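Local coordinates for XC6422 protein (Xanthomonas campestris, PDB 2FUK), which is a small lidless serine alpha/beta-hydrolase that probably hydrolyses its substrate through a nucleophilic serine, at residues L159-D164 with I202-A207; R66-T71 with H210-W215; D95-V100 with A130-Q135. All coordinates share one frame; numbering follows the deposited sequence.

Overall arrangement
Followed from the N terminus, the chain first lays down 66-71, the link between helix 56-66 and strand 71-75, whose partner 210-215 comes only near the C terminus; contact 2 therefore closes a loop of 138 residues. Contacts 3 and 1 are both nested inside it and follow one another in series. Contact 3 closes over 29 residues and joins helices 92-107 and 120-132; contact 1 closes over 37 and sets helix 201-212 against strand 158-163. Contacts 1 and 2 share that last helix and touch. Contact 3 lies on the opposite side of the chain's centre from contact 1, their centres about 23 Å apart.

Contact 1: L159-D164 with I202-A207; sequences LVIQGD and IDLRGA
Ile161 and Leu204 meet at an oblique angle where helix 201-212 packs on strand 158-163 of the alpha/beta-hydrolase sheet. Over the short segments the two axes approach to 10.1 Å and run nearly antiparallel, at 158°. Ile161 touches with both branches: its CG2 lies 3.9 Å from Leu204 CD1, and its CD1 is 4.1 Å from Ala207 CB. The split follows from chi1 of -62°, which sets CG1 anti to the carbonyl carbon and leaves CG2 anti to the backbone N. Leu204 CD1 reaches both branches, lying also 4.1 Å from Ile161 CD1. Ala207, one helical turn further on, points its methyl toward the strand. There the CA atoms of Ile161 and Ala207 come to 7.5 Å, the nearest CA pair between the two segments. Leu159 adds a looser touch, CD2 to Ala207 O at 4.3 Å. Met190 of strand 186-190, outermost in this chain's sheet, packs beside Ile161, and Val57 of helix 56-66 against Leu204. No hydrogen bond crosses the contact, and its apolar pairs all stand at 3.9 Å or more; the chemistry implies that helix and strand are held by van der Waals packing and burial of hydrocarbon, without directional polar bonds.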
loop_
_atom_site.group_PDB
_atom_site.type_symbol
_atom_site.label_atom_id
_atom_site.label_comp_id
_atom_site.label_asym_id
_atom_site.label_seq_id
_atom_site.Cartn_x
_atom_site.Cartn_y
_atom_site.Cartn_z
ATOM N N LEU A 159 15.518 13.380 -3.547
ATOM C CA LEU A 159 14.248 13.386 -4.259
ATOM C C LEU A 159 13.310 14.461 -3.723
ATOM O O LEU A 159 13.129 14.582 -2.511
ATOM C CB LEU A 159 13.570 12.020 -4.125
ATOM C CG LEU A 159 12.130 11.875 -4.623
ATOM C CD1 LEU A 159 12.072 12.029 -6.134
ATOM C CD2 LEU A 159 11.596 10.509 -4.213
ATOM N N VAL A 160 12.725 15.234 -4.634
ATOM C CA VAL A 160 11.780 16.284 -4.270
ATOM C C VAL A 160 10.433 15.989 -4.927
ATOM O O VAL A 160 10.366 15.701 -6.124
ATOM C CB VAL A 160 12.259 17.679 -4.742
ATOM C CG1 VAL A 160 11.154 18.712 -4.507
ATOM C CG2 VAL A 160 13.513 18.084 -3.989
ATOM N N ILE A 161 9.369 16.041 -4.133
ATOM C CA ILE A 161 8.018 15.814 -4.628
ATOM C C ILE A 161 7.201 17.057 -4.302
ATOM O O ILE A 161 7.144 17.491 -3.149
ATOM C CB ILE A 161 7.384 14.577 -3.969
ATOM C CG1 ILE A 161 8.209 13.342 -4.340
ATOM C CG2 ILE A 161 5.933 14.426 -4.417
ATOM C CD1 ILE A 161 7.822 12.095 -3.600
ATOM N N GLN A 162 6.575 17.632 -5.321
ATOM C CA GLN A 162 5.800 18.847 -5.128
ATOM C C GLN A 162 4.423 18.834 -5.773
ATOM O O GLN A 162 4.285 18.502 -6.946
ATOM C CB GLN A 162 6.594 20.036 -5.681
ATOM C CG GLN A 162 5.846 21.365 -5.640
ATOM C CD GLN A 162 5.609 21.834 -4.222
ATOM O OE1 GLN A 162 4.510 22.272 -3.867
ATOM N NE2 GLN A 162 6.641 21.757 -3.404
ATOM N N GLY A 163 3.403 19.204 -5.003
ATOM C CA GLY A 163 2.065 19.272 -5.563
ATOM C C GLY A 163 1.991 20.552 -6.373
ATOM O O GLY A 163 2.357 21.615 -5.880
ATOM N N ASP A 164 1.531 20.466 -7.615
ATOM C CA ASP A 164 1.460 21.652 -8.456
ATOM C C ASP A 164 0.275 22.578 -8.228
ATOM O O ASP A 164 0.129 23.582 -8.927
ATOM C CB ASP A 164 1.539 21.251 -9.926
ATOM C CG ASP A 164 2.888 21.567 -10.531
ATOM O OD1 ASP A 164 3.349 20.791 -11.386
ATOM O OD2 ASP A 164 3.485 22.604 -10.159
ATOM N N ILE A 202 -2.160 8.009 -2.466
ATOM C CA ILE A 202 -1.718 6.806 -3.159
ATOM C C ILE A 202 -0.757 7.208 -4.277
ATOM O O ILE A 202 0.216 6.498 -4.566
ATOM C CB ILE A 202 -2.920 6.037 -3.745
ATOM C CG1 ILE A 202 -2.450 4.719 -4.351
ATOM C CG2 ILE A 202 -3.625 6.888 -4.804
ATOM C CD1 ILE A 202 -3.595 3.826 -4.781
ATOM N N ASP A 203 -1.024 8.353 -4.901
ATOM C CA ASP A 203 -0.162 8.843 -5.969
ATOM C C ASP A 203 1.175 9.247 -5.364
ATOM O O ASP A 203 2.223 9.073 -5.982
ATOM C CB ASP A 203 -0.775 10.057 -6.662
ATOM C CG ASP A 203 -2.115 9.759 -7.284
ATOM O OD1 ASP A 203 -3.098 9.570 -6.530
ATOM O OD2 ASP A 203 -2.183 9.716 -8.528
ATOM N N LEU A 204 1.123 9.818 -4.163
ATOM C CA LEU A 204 2.328 10.237 -3.461
ATOM C C LEU A 204 3.178 9.000 -3.174
ATOM O O LEU A 204 4.396 9.011 -3.347
ATOM C CB LEU A 204 1.953 10.942 -2.152
ATOM C CG LEU A 204 3.096 11.218 -1.170
ATOM C CD1 LEU A 204 4.102 12.186 -1.786
ATOM C CD2 LEU A 204 2.519 11.778 0.133
ATOM N N ARG A 205 2.522 7.934 -2.729
ATOM C CA ARG A 205 3.206 6.680 -2.431
ATOM C C ARG A 205 3.960 6.199 -3.669
ATOM O O ARG A 205 5.124 5.824 -3.590
ATOM C CB ARG A 205 2.189 5.611 -2.010
ATOM C CG ARG A 205 2.807 4.286 -1.571
ATOM C CD ARG A 205 1.748 3.199 -1.504
ATOM N NE ARG A 205 1.272 2.854 -2.840
ATOM C CZ ARG A 205 0.191 2.117 -3.092
ATOM N NH1 ARG A 205 -0.146 1.859 -4.349
ATOM N NH2 ARG A 205 -0.557 1.653 -2.098
ATOM N N GLY A 206 3.282 6.209 -4.814
ATOM C CA GLY A 206 3.908 5.764 -6.047
ATOM C C GLY A 206 5.103 6.602 -6.458
ATOM O O GLY A 206 6.127 6.070 -6.893
ATOM N N ALA A 207 4.976 7.918 -6.320
ATOM C CA ALA A 207 6.053 8.822 -6.690
ATOM C C ALA A 207 7.283 8.582 -5.828
ATOM O O ALA A 207 8.408 8.607 -6.323
ATOM C CB ALA A 207 5.597 10.268 -6.557
#

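Contact 2: R66-T71 with H210-W215; sequences RELGIT and HGVRRW
Leu68 reaches Val212 and Arg213 from a Schellman motif that ends helix 56-66 just before strand 71-75 of the alpha/beta-hydrolase sheet. Two backbone bonds define the motif: Ile70 N to a carbonyl of the preceding helical turn, and Gly69 N to Arg66 O at 2.9 Å. Gly69 is its C-prime residue, with positive phi, and Arg66 to Gly69 also form a type I turn. This turn presents Leu68 to the end of helix 201-212.

The leucine forks between its two partners. With chi1 at -64° its CG stands anti to the carbonyl carbon, and the CA-CB bond is already directed at the other segment. CD1 goes to Val212, whose CG2 it meets at 3.6 Å; the two side chains are inclined to each other. CG1 of Val212 faces Leu159, joining this contact to the packing of strand 158-163.

CD2 serves Arg213. The arginine leaves its backbone pointing away from Leu68, but bends at chi2 (73°) and chi3 (65°) bring the guanidinium back to the leucine's CD2. The approach to the guanidinium plane is oblique, and no hydrogen bond crosses between the segments. Elsewhere on the turn, Glu67 forms a salt bridge with Arg205 of the second subunit, which places the end of helix 56-66 at the dimer interface.

Just past the end of helix 201-212, Trp215 N bonds to Val212 O at 2.8 Å. Across the contact, Leu68 CD2 lies 3.6 Å from Arg213 NH2 and 4.0 Å from both Arg213 CZ and Arg213 NH1, so the methyl sits nearest the NH2 corner of the group.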
loop_
_atom_site.group_PDB
_atom_site.type_symbol
_atom_site.label_atom_id
_atom_site.label_comp_id
_atom_site.label_asym_id
_atom_site.label_seq_id
_atom_site.Cartn_x
_atom_site.Cartn_y
_atom_site.Cartn_z
ATOM N N ARG A 66 8.313 1.642 4.173
ATOM C CA ARG A 66 8.196 0.340 4.827
ATOM C C ARG A 66 7.908 -0.747 3.793
ATOM O O ARG A 66 8.405 -1.873 3.896
ATOM C CB ARG A 66 7.056 0.361 5.849
ATOM C CG ARG A 66 7.276 1.307 7.013
ATOM C CD ARG A 66 6.004 1.471 7.845
ATOM N NE ARG A 66 5.637 0.244 8.549
ATOM C CZ ARG A 66 4.512 0.099 9.247
ATOM N NH1 ARG A 66 4.257 -1.048 9.865
ATOM N NH2 ARG A 66 3.635 1.094 9.316
ATOM N N GLU A 67 7.097 -0.406 2.799
ATOM C CA GLU A 67 6.729 -1.358 1.754
ATOM C C GLU A 67 7.926 -1.724 0.883
ATOM O O GLU A 67 7.874 -2.682 0.109
ATOM C CB GLU A 67 5.595 -0.793 0.894
ATOM C CG GLU A 67 4.297 -0.590 1.669
ATOM C CD GLU A 67 3.158 -0.050 0.817
ATOM O OE1 GLU A 67 3.420 0.413 -0.313
ATOM O OE2 GLU A 67 1.998 -0.072 1.290
ATOM N N LEU A 68 9.004 -0.957 1.011
ATOM C CA LEU A 68 10.219 -1.228 0.260
ATOM C C LEU A 68 11.226 -1.979 1.132
ATOM O O LEU A 68 12.365 -2.203 0.719
ATOM C CB LEU A 68 10.841 0.073 -0.240
ATOM C CG LEU A 68 10.003 0.874 -1.239
ATOM C CD1 LEU A 68 10.783 2.096 -1.668
ATOM C CD2 LEU A 68 9.663 0.009 -2.437
ATOM N N GLY A 69 10.797 -2.350 2.337
ATOM C CA GLY A 69 11.652 -3.083 3.260
ATOM C C GLY A 69 12.483 -2.218 4.194
ATOM O O GLY A 69 13.425 -2.692 4.832
ATOM N N ILE A 70 12.127 -0.944 4.290
ATOM C CA ILE A 70 12.855 -0.011 5.137
ATOM C C ILE A 70 12.174 0.198 6.489
ATOM O O ILE A 70 10.957 0.336 6.561
ATOM C CB ILE A 70 12.996 1.357 4.421
ATOM C CG1 ILE A 70 13.860 1.193 3.167
ATOM C CG2 ILE A 70 13.594 2.398 5.365
ATOM C CD1 ILE A 70 13.874 2.414 2.259
ATOM N N THR A 71 12.967 0.198 7.560
ATOM C CA THR A 71 12.437 0.438 8.903
ATOM C C THR A 71 12.297 1.956 9.014
ATOM O O THR A 71 13.219 2.698 8.667
ATOM C CB THR A 71 13.408 -0.060 9.996
ATOM O OG1 THR A 71 13.589 -1.474 9.861
ATOM C CG2 THR A 71 12.862 0.248 11.393
ATOM N N HIS A 210 8.807 4.964 -6.729
ATOM C CA HIS A 210 9.498 4.952 -8.009
ATOM C C HIS A 210 10.734 5.839 -7.953
ATOM O O HIS A 210 11.757 5.540 -8.579
ATOM C CB HIS A 210 8.579 5.440 -9.123
ATOM C CG HIS A 210 9.225 5.423 -10.470
ATOM N ND1 HIS A 210 9.572 4.252 -11.111
ATOM C CD2 HIS A 210 9.631 6.431 -11.279
ATOM C CE1 HIS A 210 10.163 4.539 -12.257
ATOM N NE2 HIS A 210 10.213 5.855 -12.382
ATOM N N GLY A 211 10.643 6.930 -7.197
ATOM C CA GLY A 211 11.762 7.845 -7.097
ATOM C C GLY A 211 12.979 7.312 -6.368
ATOM O O GLY A 211 14.109 7.644 -6.726
ATOM N N VAL A 212 12.766 6.485 -5.349
ATOM C CA VAL A 212 13.890 5.945 -4.585
ATOM C C VAL A 212 14.279 4.507 -4.942
ATOM O O VAL A 212 15.302 4.010 -4.481
ATOM C CB VAL A 212 13.618 5.998 -3.053
ATOM C CG1 VAL A 212 13.298 7.422 -2.626
ATOM C CG2 VAL A 212 12.487 5.047 -2.676
ATOM N N ARG A 213 13.467 3.854 -5.764
ATOM C CA ARG A 213 13.706 2.465 -6.172
ATOM C C ARG A 213 15.159 2.088 -6.450
ATOM O O ARG A 213 15.685 1.119 -5.891
ATOM C CB ARG A 213 12.885 2.146 -7.419
ATOM C CG ARG A 213 13.209 0.799 -8.042
ATOM C CD ARG A 213 12.669 -0.317 -7.187
ATOM N NE ARG A 213 11.211 -0.300 -7.141
ATOM C CZ ARG A 213 10.483 -0.973 -6.258
ATOM N NH1 ARG A 213 9.161 -0.899 -6.298
ATOM N NH2 ARG A 213 11.075 -1.699 -5.315
ATOM N N ARG A 214 15.800 2.846 -7.332
ATOM C CA ARG A 214 17.174 2.561 -7.712
ATOM C C ARG A 214 18.226 2.889 -6.659
ATOM O O ARG A 214 19.408 2.595 -6.848
ATOM C CB ARG A 214 17.500 3.269 -9.031
ATOM C CG ARG A 214 16.879 2.570 -10.236
ATOM C CD ARG A 214 16.934 3.433 -11.488
ATOM N NE ARG A 214 16.375 2.749 -12.652
ATOM C CZ ARG A 214 16.991 1.779 -13.322
ATOM N NH1 ARG A 214 16.400 1.216 -14.373
ATOM N NH2 ARG A 214 18.195 1.368 -12.951
ATOM N N TRP A 215 17.814 3.496 -5.552
ATOM C CA TRP A 215 18.774 3.811 -4.503
ATOM C C TRP A 215 18.725 2.773 -3.388
ATOM O O TRP A 215 19.458 2.870 -2.409
ATOM C CB TRP A 215 18.527 5.209 -3.924
ATOM C CG TRP A 215 18.603 6.304 -4.946
ATOM C CD1 TRP A 215 19.326 6.300 -6.108
ATOM C CD2 TRP A 215 17.931 7.570 -4.897
ATOM N NE1 TRP A 215 19.139 7.482 -6.788
ATOM C CE2 TRP A 215 18.288 8.279 -6.065
ATOM C CE3 TRP A 215 17.060 8.173 -3.978
ATOM C CZ2 TRP A 215 17.800 9.567 -6.339
ATOM C CZ3 TRP A 215 16.579 9.449 -4.252
ATOM C CH2 TRP A 215 16.949 10.129 -5.421
#

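Contact 3: D95-V100 with A130-Q135; sequences DDLRAV and AALEPQ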
loop_
_atom_site.group_PDB
_atom_site.type_symbol
_atom_site.label_atom_id
_atom_site.label_comp_id
_atom_site.label_asym_id
_atom_site.label_seq_id
_atom_site.Cartn_x
_atom_site.Cartn_y
_atom_site.Cartn_z
ATOM N N ASP A 95 18.393 19.954 16.059
ATOM C CA ASP A 95 19.077 19.251 17.134
ATOM C C ASP A 95 18.233 18.063 17.579
ATOM O O ASP A 95 18.776 17.022 17.949
ATOM C CB ASP A 95 19.343 20.186 18.317
ATOM C CG ASP A 95 20.178 21.398 17.928
ATOM O OD1 ASP A 95 21.044 21.264 17.035
ATOM O OD2 ASP A 95 19.976 22.482 18.529
ATOM N N ASP A 96 16.910 18.220 17.547
ATOM C CA ASP A 96 16.010 17.130 17.924
ATOM C C ASP A 96 16.219 15.995 16.929
ATOM O O ASP A 96 16.314 14.828 17.306
ATOM C CB ASP A 96 14.536 17.555 17.854
ATOM C CG ASP A 96 14.161 18.587 18.895
ATOM O OD1 ASP A 96 14.830 18.659 19.943
ATOM O OD2 ASP A 96 13.170 19.315 18.664
ATOM N N LEU A 97 16.285 16.355 15.651
ATOM C CA LEU A 97 16.492 15.379 14.587
ATOM C C LEU A 97 17.838 14.678 14.792
ATOM O O LEU A 97 17.944 13.467 14.605
ATOM C CB LEU A 97 16.481 16.076 13.221
ATOM C CG LEU A 97 15.876 15.374 11.997
ATOM C CD1 LEU A 97 16.537 15.936 10.758
ATOM C CD2 LEU A 97 16.041 13.866 12.053
ATOM N N ARG A 98 18.865 15.437 15.175
ATOM C CA ARG A 98 20.182 14.839 15.393
ATOM C C ARG A 98 20.146 13.792 16.501
ATOM O O ARG A 98 20.806 12.761 16.401
ATOM C CB ARG A 98 21.237 15.904 15.737
ATOM C CG ARG A 98 22.618 15.293 16.036
ATOM C CD ARG A 98 23.784 16.195 15.647
ATOM N NE ARG A 98 23.997 17.323 16.553
ATOM C CZ ARG A 98 24.447 17.206 17.800
ATOM N NH1 ARG A 98 24.727 16.007 18.299
ATOM N NH2 ARG A 98 24.642 18.289 18.539
ATOM N N ALA A 99 19.389 14.062 17.560
ATOM C CA ALA A 99 19.292 13.121 18.671
ATOM C C ALA A 99 18.677 11.806 18.201
ATOM O O ALA A 99 19.104 10.724 18.607
ATOM C CB ALA A 99 18.447 13.721 19.789
ATOM N N VAL A 100 17.667 11.911 17.344
ATOM C CA VAL A 100 17.011 10.727 16.821
ATOM C C VAL A 100 17.976 9.996 15.890
ATOM O O VAL A 100 18.126 8.779 15.971
ATOM C CB VAL A 100 15.712 11.103 16.065
ATOM C CG1 VAL A 100 15.013 9.842 15.553
ATOM C CG2 VAL A 100 14.779 11.873 16.999
ATOM N N ALA A 130 23.812 18.349 5.999
ATOM C CA ALA A 130 25.268 18.492 6.083
ATOM C C ALA A 130 25.828 17.776 7.300
ATOM O O ALA A 130 26.808 17.041 7.201
ATOM C CB ALA A 130 25.654 19.964 6.137
ATOM N N ALA A 131 25.209 18.002 8.451
ATOM C CA ALA A 131 25.670 17.385 9.686
ATOM C C ALA A 131 25.380 15.889 9.813
ATOM O O ALA A 131 26.196 15.142 10.340
ATOM C CB ALA A 131 25.079 18.128 10.881
ATOM N N LEU A 132 24.228 15.448 9.316
ATOM C CA LEU A 132 23.836 14.044 9.441
ATOM C C LEU A 132 24.240 13.095 8.311
ATOM O O LEU A 132 24.147 11.877 8.463
ATOM C CB LEU A 132 22.328 13.972 9.681
ATOM C CG LEU A 132 21.865 14.748 10.920
ATOM C CD1 LEU A 132 20.353 14.600 11.082
ATOM C CD2 LEU A 132 22.601 14.243 12.161
ATOM N N GLU A 133 24.690 13.655 7.193
ATOM C CA GLU A 133 25.142 12.882 6.042
ATOM C C GLU A 133 24.302 11.653 5.682
ATOM O O GLU A 133 24.796 10.516 5.684
ATOM C CB GLU A 133 26.597 12.457 6.247
ATOM C CG GLU A 133 27.540 13.611 6.550
ATOM C CD GLU A 133 28.998 13.182 6.589
ATOM O OE1 GLU A 133 29.805 13.879 7.249
ATOM O OE2 GLU A 133 29.339 12.156 5.948
ATOM N N PRO A 134 23.017 11.861 5.364
ATOM C CA PRO A 134 22.132 10.751 4.997
ATOM C C PRO A 134 22.511 10.191 3.622
ATOM O O PRO A 134 23.100 10.892 2.794
ATOM C CB PRO A 134 20.757 11.402 4.994
ATOM C CG PRO A 134 21.069 12.807 4.519
ATOM C CD PRO A 134 22.286 13.139 5.357
ATOM N N GLN A 135 22.175 8.930 3.384
ATOM C CA GLN A 135 22.470 8.292 2.108
ATOM C C GLN A 135 21.455 8.776 1.077
ATOM O O GLN A 135 21.775 8.931 -0.102
ATOM C CB GLN A 135 22.413 6.765 2.267
ATOM C CG GLN A 135 22.457 5.959 0.969
ATOM C CD GLN A 135 22.670 4.467 1.223
ATOM O OE1 GLN A 135 23.794 3.950 1.098
ATOM N NE2 GLN A 135 21.595 3.771 1.599
#
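Leu132 packs against Leu97 and Arg98, joining the last turn of helix 120-132 to the middle of helix 92-107. Along the second segment, Ala130 and Ala131 come first, in a kinked part of the helix where their backbone N atoms have no bond to the turn before. Ala131 directs its methyl toward 95-100.

Leu132 follows and carries the contact, its CA only 7.0 Å from Arg98 CA. With chi1 at -57° its CG lies anti to the carbonyl carbon, and the two methyls divide the work. CD1 meets Leu97 CD1 at 4.1 Å, the side chains slanting past each other. CD2 meets the aliphatic part of Arg98, and here the two side chains cross at about a right angle: Arg98 CG is 4.0 Å from Leu132 CD2, while Arg98 CB and Arg98 CD are each 4.2 Å from Leu132 CD2. The arginine's charged end turns elsewhere, NH1 forming a salt bridge with Glu102 one turn on in the same helix.

At Glu133 the chain leaves helical geometry with phi at 41°. Here Arg105 of helix 92-107 hydrogen-bonds to the carbonyl O of Leu132, adding a polar tie between the two helices. Pro134 and Gln135 then lead toward strand 136-140.

Leu97 lies near the GxSxG pattern of Gly117, Ser119 and Gly121, probably the nucleophile elbow, without touching it. Across the two segments there is no hydrogen bond: a buried leucine pair meets on the inner side, and the exposed arginine lends its methylenes to the outer side of the contact. The chemistry implies that the helices are held here by nondirectional hydrocarbon packing, which Arg98 can join because its charge is met outside the contact.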